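Local coordinates for RNA-binding protein RO60 (Deinococcus radiodurans, PDB 2NVO) that binds small RNAs, including Y RNA, that accumulate during recovery from ultraviolet irradiation, and contributes to the bacterium's resistance to such irradiation, at residues Leu44-Val49 / Gln508-Leu513; Gly51-Thr56 / Gln67-Val72; Gly378-Ala381 / Thr387-Met390; Phe502-Pro507 / Met512-Gly517. All coordinates share one frame; numbering follows the deposited sequence.

Contact 1. Residues Leu44-Val49 / Gln508-Leu513; sequences LTRFLV and QRRDML
Arg46 reaches Arg510 because its chain leaves helix 40-50 extended through its first two torsions, CG anti to the backbone N (chi1 -176°) and CD continuing the line, before a bend at chi3 (-71°) sets the guanidinium against the 508-513 loop. One arginine thus spans a gap that backbones do not close: the CA atoms of Arg46 and Arg510 stay 9.5 Å apart. Arg46 NH2 donates to Arg510 O at 3.0 Å, a nearly straight bond with the acceptor in the guanidinium plane, although the donor is tilted from the plane of the carbonyl. Arg46 NH1 works through a water instead. That water accepts from Arg46 NH1 at 2.9 Å and gives its own protons to Arg509 O and Met512 O, so one cationic group serves three carbonyls, one directly and two by relay. The two arginines are like charges at close range, Arg46 NH2 to Arg510 NE 4.1 Å, which the carbonyl oxygens around Arg46 would be expected to offset. Within the loop, Arg509 grips Asp511 side-on, its NE reaching OD1 at 2.9 Å and its NH2 reaching OD2 at 2.7 Å, while its NH1 forms a salt bridge with Asp480. Arg46 NH2 also donates to Val534 O, and the Arg46 side chain touches Phe529 of helix 522-530; Arg509 and Met512 lie against helix 475-486. The contact ties the first modelled helix to the approach to strand 512-517.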
loop_
_atom_site.group_PDB
_atom_site.type_symbol
_atom_site.label_atom_id
_atom_site.label_comp_id
_atom_site.label_asym_id
_atom_site.label_seq_id
_atom_site.Cartn_x
_atom_site.Cartn_y
_atom_site.Cartn_z
ATOM N N LEU A 44 16.263 12.701 2.135
ATOM C CA LEU A 44 14.926 13.160 1.779
ATOM C C LEU A 44 14.141 12.059 1.069
ATOM O O LEU A 44 12.947 11.898 1.306
ATOM C CB LEU A 44 14.985 14.412 0.899
ATOM C CG LEU A 44 13.624 14.943 0.435
ATOM C CD1 LEU A 44 12.820 15.454 1.631
ATOM C CD2 LEU A 44 13.773 16.032 -0.613
ATOM N N THR A 45 14.808 11.300 0.199
ATOM C CA THR A 45 14.128 10.213 -0.500
ATOM C C THR A 45 13.608 9.195 0.520
ATOM O O THR A 45 12.484 8.696 0.405
ATOM C CB THR A 45 15.046 9.508 -1.535
ATOM O OG1 THR A 45 15.244 10.362 -2.670
ATOM C CG2 THR A 45 14.411 8.220 -2.020
ATOM N N ARG A 46 14.420 8.902 1.527
ATOM C CA ARG A 46 13.993 7.951 2.548
ATOM C C ARG A 46 12.750 8.448 3.271
ATOM O O ARG A 46 11.828 7.692 3.525
ATOM C CB ARG A 46 15.101 7.657 3.554
ATOM C CG ARG A 46 14.698 6.581 4.566
ATOM C CD ARG A 46 15.899 6.055 5.347
ATOM N NE ARG A 46 16.760 5.239 4.500
ATOM C CZ ARG A 46 17.737 4.457 4.948
ATOM N NH1 ARG A 46 17.985 4.386 6.250
ATOM N NH2 ARG A 46 18.467 3.744 4.091
ATOM N N PHE A 47 12.736 9.732 3.604
ATOM C CA PHE A 47 11.580 10.319 4.252
ATOM C C PHE A 47 10.347 10.255 3.347
ATOM O O PHE A 47 9.230 10.006 3.806
ATOM C CB PHE A 47 11.881 11.762 4.658
ATOM C CG PHE A 47 10.683 12.512 5.144
ATOM C CD1 PHE A 47 10.345 12.508 6.490
ATOM C CD2 PHE A 47 9.892 13.222 4.257
ATOM C CE1 PHE A 47 9.221 13.197 6.940
ATOM C CE2 PHE A 47 8.772 13.909 4.704
ATOM C CZ PHE A 47 8.447 13.898 6.043
ATOM N N LEU A 48 10.550 10.492 2.060
ATOM C CA LEU A 48 9.457 10.450 1.089
ATOM C C LEU A 48 8.842 9.064 0.917
ATOM O O LEU A 48 7.641 8.937 0.716
ATOM C CB LEU A 48 9.939 10.959 -0.265
ATOM C CG LEU A 48 10.230 12.455 -0.313
ATOM C CD1 LEU A 48 10.941 12.815 -1.607
ATOM C CD2 LEU A 48 8.920 13.225 -0.178
ATOM N N VAL A 49 9.661 8.024 0.995
ATOM C CA VAL A 49 9.158 6.662 0.831
ATOM C C VAL A 49 8.570 6.094 2.114
ATOM O O VAL A 49 7.476 5.543 2.111
ATOM C CB VAL A 49 10.259 5.695 0.334
ATOM C CG1 VAL A 49 9.776 4.237 0.413
ATOM C CG2 VAL A 49 10.677 6.052 -1.070
ATOM N N GLN A 508 21.498 6.616 12.039
ATOM C CA GLN A 508 22.696 7.190 11.434
ATOM C C GLN A 508 23.266 6.343 10.292
ATOM O O GLN A 508 24.101 6.814 9.522
ATOM C CB GLN A 508 23.772 7.410 12.498
ATOM C CG GLN A 508 23.306 8.209 13.705
ATOM C CD GLN A 508 24.467 8.744 14.533
ATOM O OE1 GLN A 508 25.629 8.432 14.264
ATOM N NE2 GLN A 508 24.157 9.558 15.544
ATOM N N ARG A 509 22.826 5.096 10.171
ATOM C CA ARG A 509 23.311 4.258 9.078
ATOM C C ARG A 509 22.297 4.198 7.950
ATOM O O ARG A 509 21.175 4.654 8.103
ATOM C CB ARG A 509 23.647 2.858 9.578
ATOM C CG ARG A 509 24.700 2.857 10.678
ATOM C CD ARG A 509 24.836 1.494 11.312
ATOM N NE ARG A 509 25.331 0.501 10.368
ATOM C CZ ARG A 509 26.522 -0.076 10.437
ATOM N NH1 ARG A 509 27.364 0.235 11.420
ATOM N NH2 ARG A 509 26.872 -0.970 9.517
ATOM N N ARG A 510 22.706 3.656 6.811
ATOM C CA ARG A 510 21.802 3.523 5.676
ATOM C C ARG A 510 21.538 2.067 5.343
ATOM O O ARG A 510 20.676 1.777 4.516
ATOM C CB ARG A 510 22.368 4.221 4.441
ATOM C CG ARG A 510 22.364 5.727 4.536
ATOM C CD ARG A 510 22.488 6.379 3.163
ATOM N NE ARG A 510 21.342 6.080 2.307
ATOM C CZ ARG A 510 21.416 5.423 1.151
ATOM N NH1 ARG A 510 22.589 5.002 0.689
ATOM N NH2 ARG A 510 20.313 5.194 0.449
ATOM N N ASP A 511 22.279 1.160 5.985
ATOM C CA ASP A 511 22.232 -0.253 5.623
ATOM C C ASP A 511 21.209 -1.058 6.442
ATOM O O ASP A 511 21.249 -2.274 6.437
ATOM C CB ASP A 511 23.634 -0.898 5.712
ATOM C CG ASP A 511 24.297 -0.717 7.091
ATOM O OD1 ASP A 511 23.681 -0.132 8.008
ATOM O OD2 ASP A 511 25.451 -1.167 7.266
ATOM N N MET A 512 20.294 -0.372 7.123
ATOM C CA MET A 512 19.367 -1.046 8.031
ATOM C C MET A 512 17.945 -0.527 7.890
ATOM O O MET A 512 17.723 0.675 7.746
ATOM C CB MET A 512 19.806 -0.854 9.488
ATOM C CG MET A 512 21.216 -1.312 9.754
ATOM S SD MET A 512 21.756 -0.996 11.448
ATOM C CE MET A 512 21.131 -2.440 12.306
ATOM N N LEU A 513 16.985 -1.439 7.979
ATOM C CA LEU A 513 15.571 -1.073 7.893
ATOM C C LEU A 513 14.776 -1.895 8.900
ATOM O O LEU A 513 14.926 -3.111 8.945
ATOM C CB LEU A 513 15.035 -1.377 6.493
ATOM C CG LEU A 513 13.533 -1.113 6.318
ATOM C CD1 LEU A 513 13.292 0.367 6.364
ATOM C CD2 LEU A 513 13.008 -1.711 4.998
HETATM O O HOH W 1 19.445 2.616 8.045
#

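Contact 2. Residues Gly51-Thr56 / Gln67-Val72; sequences GVDGGT and QATDFV
Asp53 and Thr69 are the residues at which an irregular loop and the lead-in to a helix draw together, their CA atoms 7.2 Å apart. Residues 51-56 form a loop leaving helix 40-50, with Gly51 at positive phi (84°) as the first residue out of helical geometry; residues 67-72 run from an extended stretch into helix 70-78, with Thr69 at the N-cap position. The side chains show how a single carboxylate can join a loop to a helix start. Asp53 holds CG anti to the backbone N (chi1 -176°), which carries the carboxylate across to the other segment. Thr69 OG1 donates to Asp53 OD2 at 3.1 Å, meeting the oxygen from above the carboxylate plane, 35° out of it. The methylene next to that carboxylate also packs here, Asp53 CB lying 4.0 Å from Thr69 CG2, and Asp53 OD2 rests 3.7 Å from Phe71 CB. Thr69 adds a neutral donor to an acid whose stronger partner is Arg43 of helix 40-50, which forms a salt bridge to OD1 and a cation-pi contact with Phe71, and would be expected to favour a charged carboxylate. This surface contact in the TROVE range, away from the annotated sites, draws together the two ends of an excursion between helices 40-50 and 70-78, in which Gly55 bonds through its backbone to Asp514 and strand 56-59 joins the VWFA-like sheet beside strand 512-517.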
loop_
_atom_site.group_PDB
_atom_site.type_symbol
_atom_site.label_atom_id
_atom_site.label_comp_id
_atom_site.label_asym_id
_atom_site.label_seq_id
_atom_site.Cartn_x
_atom_site.Cartn_y
_atom_site.Cartn_z
ATOM N N GLY A 51 8.020 7.792 5.048
ATOM C CA GLY A 51 7.156 8.719 5.753
ATOM C C GLY A 51 7.725 8.984 7.127
ATOM O O GLY A 51 7.031 9.458 8.021
ATOM N N VAL A 52 9.000 8.655 7.284
ATOM C CA VAL A 52 9.723 8.897 8.515
ATOM C C VAL A 52 11.176 9.200 8.156
ATOM O O VAL A 52 11.681 8.765 7.114
ATOM C CB VAL A 52 9.662 7.671 9.440
ATOM C CG1 VAL A 52 10.835 6.747 9.151
ATOM C CG2 VAL A 52 9.673 8.097 10.894
ATOM N N ASP A 53 11.845 9.950 9.027
ATOM C CA ASP A 53 13.220 10.378 8.795
ATOM C C ASP A 53 14.214 9.430 9.494
ATOM O O ASP A 53 15.123 9.863 10.203
ATOM C CB ASP A 53 13.376 11.820 9.291
ATOM C CG ASP A 53 14.745 12.397 9.014
ATOM O OD1 ASP A 53 15.507 11.810 8.214
ATOM O OD2 ASP A 53 15.055 13.451 9.609
ATOM N N GLY A 54 14.017 8.130 9.302
ATOM C CA GLY A 54 14.872 7.118 9.905
ATOM C C GLY A 54 14.743 5.838 9.112
ATOM O O GLY A 54 14.126 5.847 8.054
ATOM N N GLY A 55 15.309 4.738 9.608
ATOM C CA GLY A 55 15.238 3.477 8.886
ATOM C C GLY A 55 14.086 2.593 9.339
ATOM O O GLY A 55 14.276 1.403 9.588
ATOM N N THR A 56 12.888 3.160 9.448
ATOM C CA THR A 56 11.752 2.405 9.974
ATOM C C THR A 56 10.549 2.551 9.060
ATOM O O THR A 56 10.152 3.654 8.745
ATOM C CB THR A 56 11.317 2.911 11.356
ATOM O OG1 THR A 56 12.431 2.897 12.254
ATOM C CG2 THR A 56 10.205 2.021 11.926
ATOM N N GLN A 67 4.872 13.647 9.639
ATOM C CA GLN A 67 5.106 14.991 10.114
ATOM C C GLN A 67 6.479 15.385 9.620
ATOM O O GLN A 67 7.373 14.544 9.560
ATOM C CB GLN A 67 5.075 15.024 11.634
ATOM C CG GLN A 67 3.689 14.855 12.229
ATOM C CD GLN A 67 3.671 15.188 13.699
ATOM O OE1 GLN A 67 3.506 14.309 14.543
ATOM N NE2 GLN A 67 3.861 16.468 14.020
ATOM N N ALA A 68 6.647 16.649 9.249
ATOM C CA ALA A 68 7.956 17.140 8.820
ATOM C C ALA A 68 8.905 17.258 10.010
ATOM O O ALA A 68 8.545 17.801 11.043
ATOM C CB ALA A 68 7.810 18.480 8.114
ATOM N N THR A 69 10.116 16.736 9.875
ATOM C CA THR A 69 11.101 16.875 10.933
ATOM C C THR A 69 11.980 18.091 10.662
ATOM O O THR A 69 11.872 18.722 9.614
ATOM C CB THR A 69 11.995 15.628 11.061
ATOM O OG1 THR A 69 12.695 15.414 9.830
ATOM C CG2 THR A 69 11.159 14.399 11.404
ATOM N N ASP A 70 12.858 18.407 11.604
ATOM C CA ASP A 70 13.734 19.568 11.459
ATOM C C ASP A 70 14.590 19.464 10.211
ATOM O O ASP A 70 14.734 20.440 9.465
ATOM C CB ASP A 70 14.609 19.759 12.699
ATOM C CG ASP A 70 13.800 20.091 13.931
ATOM O OD1 ASP A 70 12.573 20.261 13.806
ATOM O OD2 ASP A 70 14.386 20.181 15.031
ATOM N N PHE A 71 15.152 18.283 9.961
ATOM C CA PHE A 71 15.984 18.131 8.783
ATOM C C PHE A 71 15.214 18.483 7.523
ATOM O O PHE A 71 15.756 19.095 6.599
ATOM C CB PHE A 71 16.547 16.721 8.634
ATOM C CG PHE A 71 17.003 16.433 7.244
ATOM C CD1 PHE A 71 18.267 16.809 6.828
ATOM C CD2 PHE A 71 16.150 15.842 6.327
ATOM C CE1 PHE A 71 18.682 16.576 5.531
ATOM C CE2 PHE A 71 16.561 15.608 5.033
ATOM C CZ PHE A 71 17.832 15.978 4.633
ATOM N N VAL A 72 13.951 18.078 7.480
ATOM C CA VAL A 72 13.131 18.309 6.301
ATOM C C VAL A 72 12.833 19.798 6.075
ATOM O O VAL A 72 12.909 20.292 4.948
ATOM C CB VAL A 72 11.820 17.498 6.368
ATOM C CG1 VAL A 72 10.910 17.845 5.210
ATOM C CG2 VAL A 72 12.132 16.010 6.389
#

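Contact 3. Residues Gly378-Ala381 / Thr387-Met390; sequences GDVA and TPNM
Gly378 and Thr387 make the polar part of this contact, which rests on a CA-H...O interaction rather than a conventional bond. Gly378 O lies 3.4 Å from Thr387 CA with an angle of 154° at the hydrogen, and their backbones come within 5.3 Å at the CA atoms. The same oxygen also has Thr387 CG2 at 4.0 Å and the ring carbon Pro388 CD at 3.9 Å, so a carbonyl is received by a largely aliphatic surface. Gly378 adopts positive phi (113°), a backbone shape suited to glycine.

The apolar part comes from one methyl of Val380. With CG1 anti to the backbone N (chi1 173°), CG2 is left to lie against the beginning of the helix, 3.6 Å from Pro388 N and 3.9 Å from Pro388 CD. It therefore touches both the peptide link and the flank of the ring.

Capping is the third kind of interaction, internal to 387-390. Thr387 OG1, set between its backbone N and carbonyl carbon, accepts from Met390 N at 3.0 Å, a classic N-cap bond that satisfies a first-turn amide.

The side chain of Pro388 is about 9 Å from the calcium ion bound by Ser372, Ser374 and Glu467. Met390 packs against helices 426-432 and 315-326, and Val380 also touches Phe518; the contact folds the loop after strand 364-369 against the start of helix 388-402.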
loop_
_atom_site.group_PDB
_atom_site.type_symbol
_atom_site.label_atom_id
_atom_site.label_comp_id
_atom_site.label_asym_id
_atom_site.label_seq_id
_atom_site.Cartn_x
_atom_site.Cartn_y
_atom_site.Cartn_z
ATOM N N GLY A 378 -1.581 -14.683 16.375
ATOM C CA GLY A 378 -1.686 -13.327 15.868
ATOM C C GLY A 378 -2.244 -13.220 14.448
ATOM O O GLY A 378 -2.149 -14.150 13.642
ATOM N N ASP A 379 -2.831 -12.071 14.155
ATOM C CA ASP A 379 -3.405 -11.793 12.836
ATOM C C ASP A 379 -2.602 -10.701 12.171
ATOM O O ASP A 379 -2.862 -9.526 12.373
ATOM C CB ASP A 379 -4.849 -11.315 12.957
ATOM C CG ASP A 379 -5.770 -12.360 13.560
ATOM O OD1 ASP A 379 -5.609 -13.568 13.275
ATOM O OD2 ASP A 379 -6.686 -11.953 14.310
ATOM N N VAL A 380 -1.619 -11.088 11.369
ATOM C CA VAL A 380 -0.742 -10.107 10.758
ATOM C C VAL A 380 -1.536 -9.216 9.826
ATOM O O VAL A 380 -2.364 -9.705 9.032
ATOM C CB VAL A 380 0.386 -10.786 9.957
ATOM C CG1 VAL A 380 1.198 -9.738 9.174
ATOM C CG2 VAL A 380 1.294 -11.609 10.896
ATOM N N ALA A 381 -1.286 -7.915 9.940
ATOM C CA ALA A 381 -1.943 -6.911 9.104
ATOM C C ALA A 381 -3.462 -6.929 9.281
ATOM O O ALA A 381 -4.201 -6.564 8.368
ATOM C CB ALA A 381 -1.568 -7.124 7.605
ATOM N N THR A 387 -1.008 -15.912 10.513
ATOM C CA THR A 387 -0.041 -15.944 11.616
ATOM C C THR A 387 1.333 -15.437 11.183
ATOM O O THR A 387 1.665 -15.479 10.018
ATOM C CB THR A 387 0.105 -17.341 12.195
ATOM O OG1 THR A 387 0.686 -18.229 11.229
ATOM C CG2 THR A 387 -1.262 -17.876 12.656
ATOM N N PRO A 388 2.114 -14.899 12.128
ATOM C CA PRO A 388 3.475 -14.520 11.742
ATOM C C PRO A 388 4.211 -15.694 11.075
ATOM O O PRO A 388 4.947 -15.470 10.119
ATOM C CB PRO A 388 4.121 -14.130 13.075
ATOM C CG PRO A 388 2.936 -13.592 13.902
ATOM C CD PRO A 388 1.771 -14.487 13.501
ATOM N N ASN A 389 3.985 -16.916 11.555
ATOM C CA ASN A 389 4.609 -18.113 10.995
ATOM C C ASN A 389 4.184 -18.302 9.531
ATOM O O ASN A 389 5.018 -18.497 8.666
ATOM C CB ASN A 389 4.265 -19.351 11.849
ATOM C CG ASN A 389 4.579 -20.672 11.160
ATOM O OD1 ASN A 389 5.738 -20.971 10.810
ATOM N ND2 ASN A 389 3.553 -21.503 11.010
ATOM N N MET A 390 2.890 -18.169 9.266
ATOM C CA MET A 390 2.384 -18.256 7.899
ATOM C C MET A 390 2.968 -17.153 7.011
ATOM O O MET A 390 3.391 -17.413 5.880
ATOM C CB MET A 390 0.855 -18.211 7.896
ATOM C CG MET A 390 0.234 -18.467 6.530
ATOM S SD MET A 390 -1.559 -18.269 6.530
ATOM C CE MET A 390 -2.055 -19.552 7.680
#

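Contact 4. Residues Phe502-Pro507 / Met512-Gly517; sequences FSIADP and MLDVVG
Ala505 and Met512 approach to 4.9 Å at their CA atoms, and the loop 502-507 runs back along strand 512-517 in nearly the reverse direction, 162° apart end to end, without ordinary strand pairing. A carboxylate takes the place of that pairing. Asp514 OD2 accepts from Ile504 N at 2.8 Å through its syn lone pair, in a nearly straight bond, and from Ala505 N at 3.1 Å on the syn side but well out of the plane; the Ala505 N-H is bifurcated, its weak branch going to Asp514 OD1. Two successive amides of the loop are thus satisfied by one acid, and a water held between Phe502 O and Asp514 OD2 adds a further contact to the same oxygen. Such donors would probably stabilise a charged carboxylate.

Around this polar centre the side chains pack. With CG between the backbone N and carbonyl carbon, the Phe502 ring brings CE1 to 3.6 Å from Asp514 CG, ring and carboxylate 42° apart, while Val515 O sits at the ring's edge near CZ. Phe502 CE2 also meets Val516 CG2 at 3.8 Å. At the other end Met512, with CG beside the backbone N and chi2 extended, brings its SD to a weak bond from Asp506 N at 3.4 Å, and the bend at chi3 (85°) turns CE to Ile504 O; Met512 CB packs on Ala505 CB at 3.6 Å.

The loop thus folds over the mostly parallel sheet of the VWFA-like domain, to which strand 56-59 from the N-terminal part is added beside 512-517.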
loop_
_atom_site.group_PDB
_atom_site.type_symbol
_atom_site.label_atom_id
_atom_site.label_comp_id
_atom_site.label_asym_id
_atom_site.label_seq_id
_atom_site.Cartn_x
_atom_site.Cartn_y
_atom_site.Cartn_z
ATOM N N PHE A 502 9.723 -1.251 17.931
ATOM C CA PHE A 502 11.026 -1.778 18.325
ATOM C C PHE A 502 12.066 -0.957 17.587
ATOM O O PHE A 502 11.728 -0.216 16.681
ATOM C CB PHE A 502 11.157 -3.275 18.009
ATOM C CG PHE A 502 11.130 -3.603 16.528
ATOM C CD1 PHE A 502 12.315 -3.717 15.803
ATOM C CD2 PHE A 502 9.930 -3.811 15.877
ATOM C CE1 PHE A 502 12.305 -4.034 14.450
ATOM C CE2 PHE A 502 9.903 -4.130 14.527
ATOM C CZ PHE A 502 11.091 -4.243 13.808
ATOM N N SER A 503 13.325 -1.035 17.991
ATOM C CA SER A 503 14.353 -0.294 17.268
ATOM C C SER A 503 15.682 -1.044 17.227
ATOM O O SER A 503 16.290 -1.346 18.263
ATOM C CB SER A 503 14.523 1.126 17.820
ATOM O OG SER A 503 14.921 1.100 19.171
ATOM N N ILE A 504 16.107 -1.348 16.007
ATOM C CA ILE A 504 17.330 -2.104 15.759
ATOM C C ILE A 504 18.164 -1.319 14.778
ATOM O O ILE A 504 19.366 -1.145 14.970
ATOM C CB ILE A 504 17.017 -3.457 15.115
ATOM C CG1 ILE A 504 16.081 -4.281 16.014
ATOM C CG2 ILE A 504 18.312 -4.206 14.771
ATOM C CD1 ILE A 504 16.743 -5.346 16.834
ATOM N N ALA A 505 17.509 -0.848 13.720
ATOM C CA ALA A 505 18.157 -0.033 12.706
ATOM C C ALA A 505 18.752 1.238 13.303
ATOM O O ALA A 505 18.080 1.971 14.032
ATOM C CB ALA A 505 17.173 0.325 11.587
ATOM N N ASP A 506 20.013 1.495 12.970
ATOM C CA ASP A 506 20.690 2.724 13.375
ATOM C C ASP A 506 20.310 3.870 12.449
ATOM O O ASP A 506 20.627 3.838 11.267
ATOM C CB ASP A 506 22.204 2.522 13.341
ATOM C CG ASP A 506 22.956 3.633 14.048
ATOM O OD1 ASP A 506 22.523 4.806 13.970
ATOM O OD2 ASP A 506 23.970 3.322 14.699
ATOM N N PRO A 507 19.623 4.889 12.988
ATOM C CA PRO A 507 19.152 6.039 12.207
ATOM C C PRO A 507 20.303 6.703 11.465
ATOM O O PRO A 507 20.103 7.266 10.388
ATOM C CB PRO A 507 18.605 6.986 13.281
ATOM C CG PRO A 507 18.284 6.109 14.434
ATOM C CD PRO A 507 19.334 5.046 14.421
ATOM N N MET A 512 20.294 -0.372 7.123
ATOM C CA MET A 512 19.367 -1.046 8.031
ATOM C C MET A 512 17.945 -0.527 7.890
ATOM O O MET A 512 17.723 0.675 7.746
ATOM C CB MET A 512 19.806 -0.854 9.488
ATOM C CG MET A 512 21.216 -1.312 9.754
ATOM S SD MET A 512 21.756 -0.996 11.448
ATOM C CE MET A 512 21.131 -2.440 12.306
ATOM N N LEU A 513 16.985 -1.439 7.979
ATOM C CA LEU A 513 15.571 -1.073 7.893
ATOM C C LEU A 513 14.776 -1.895 8.900
ATOM O O LEU A 513 14.926 -3.111 8.945
ATOM C CB LEU A 513 15.035 -1.377 6.493
ATOM C CG LEU A 513 13.533 -1.113 6.318
ATOM C CD1 LEU A 513 13.292 0.367 6.364
ATOM C CD2 LEU A 513 13.008 -1.711 4.998
ATOM N N ASP A 514 13.944 -1.231 9.693
ATOM C CA ASP A 514 12.995 -1.905 10.578
ATOM C C ASP A 514 11.611 -1.771 9.952
ATOM O O ASP A 514 11.192 -0.669 9.578
ATOM C CB ASP A 514 12.962 -1.230 11.956
ATOM C CG ASP A 514 14.200 -1.505 12.787
ATOM O OD1 ASP A 514 14.991 -2.409 12.439
ATOM O OD2 ASP A 514 14.377 -0.825 13.814
ATOM N N VAL A 515 10.909 -2.890 9.834
ATOM C CA VAL A 515 9.531 -2.899 9.374
ATOM C C VAL A 515 8.685 -3.273 10.572
ATOM O O VAL A 515 8.778 -4.391 11.095
ATOM C CB VAL A 515 9.311 -3.944 8.289
ATOM C CG1 VAL A 515 7.825 -3.975 7.845
ATOM C CG2 VAL A 515 10.267 -3.691 7.100
ATOM N N VAL A 516 7.866 -2.327 11.006
ATOM C CA VAL A 516 7.061 -2.502 12.205
ATOM C C VAL A 516 5.639 -2.833 11.761
ATOM O O VAL A 516 4.950 -2.001 11.182
ATOM C CB VAL A 516 7.061 -1.211 13.050
ATOM C CG1 VAL A 516 6.288 -1.421 14.364
ATOM C CG2 VAL A 516 8.490 -0.783 13.342
ATOM N N GLY A 517 5.210 -4.053 12.034
ATOM C CA GLY A 517 3.958 -4.558 11.502
ATOM C C GLY A 517 4.146 -5.044 10.080
ATOM O O GLY A 517 5.270 -5.281 9.616
HETATM O O HOH W 2 12.632 1.213 14.297
HETATM O O HOH W 3 15.442 2.307 14.781
#

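In the fold
Contacts 1 and 4 share Met512 and Leu513 and so hold the same strand, 512-517, from different partners: a helix remote in sequence, largely through the turn before the strand, in one case, the preceding loop in the other. Contact 2 joins the same neighbourhood, since Gly55 O lies 2.7 Å from Asp514 N, a probable hydrogen bond linking the chain after helix 40-50 to the strand of the VWFA-like domain. Contact 3 stands apart, its centre 19 Å from that of contact 4, near the metal site. Chemistry follows place: contact 2 is a surface carboxylate-hydroxyl pair, contact 1 a partly buried guanidinium-carbonyl bridge, contact 3 chiefly apolar, and contact 4, the most extensive, mixes buried carboxylate bonds with hydrophobic packing.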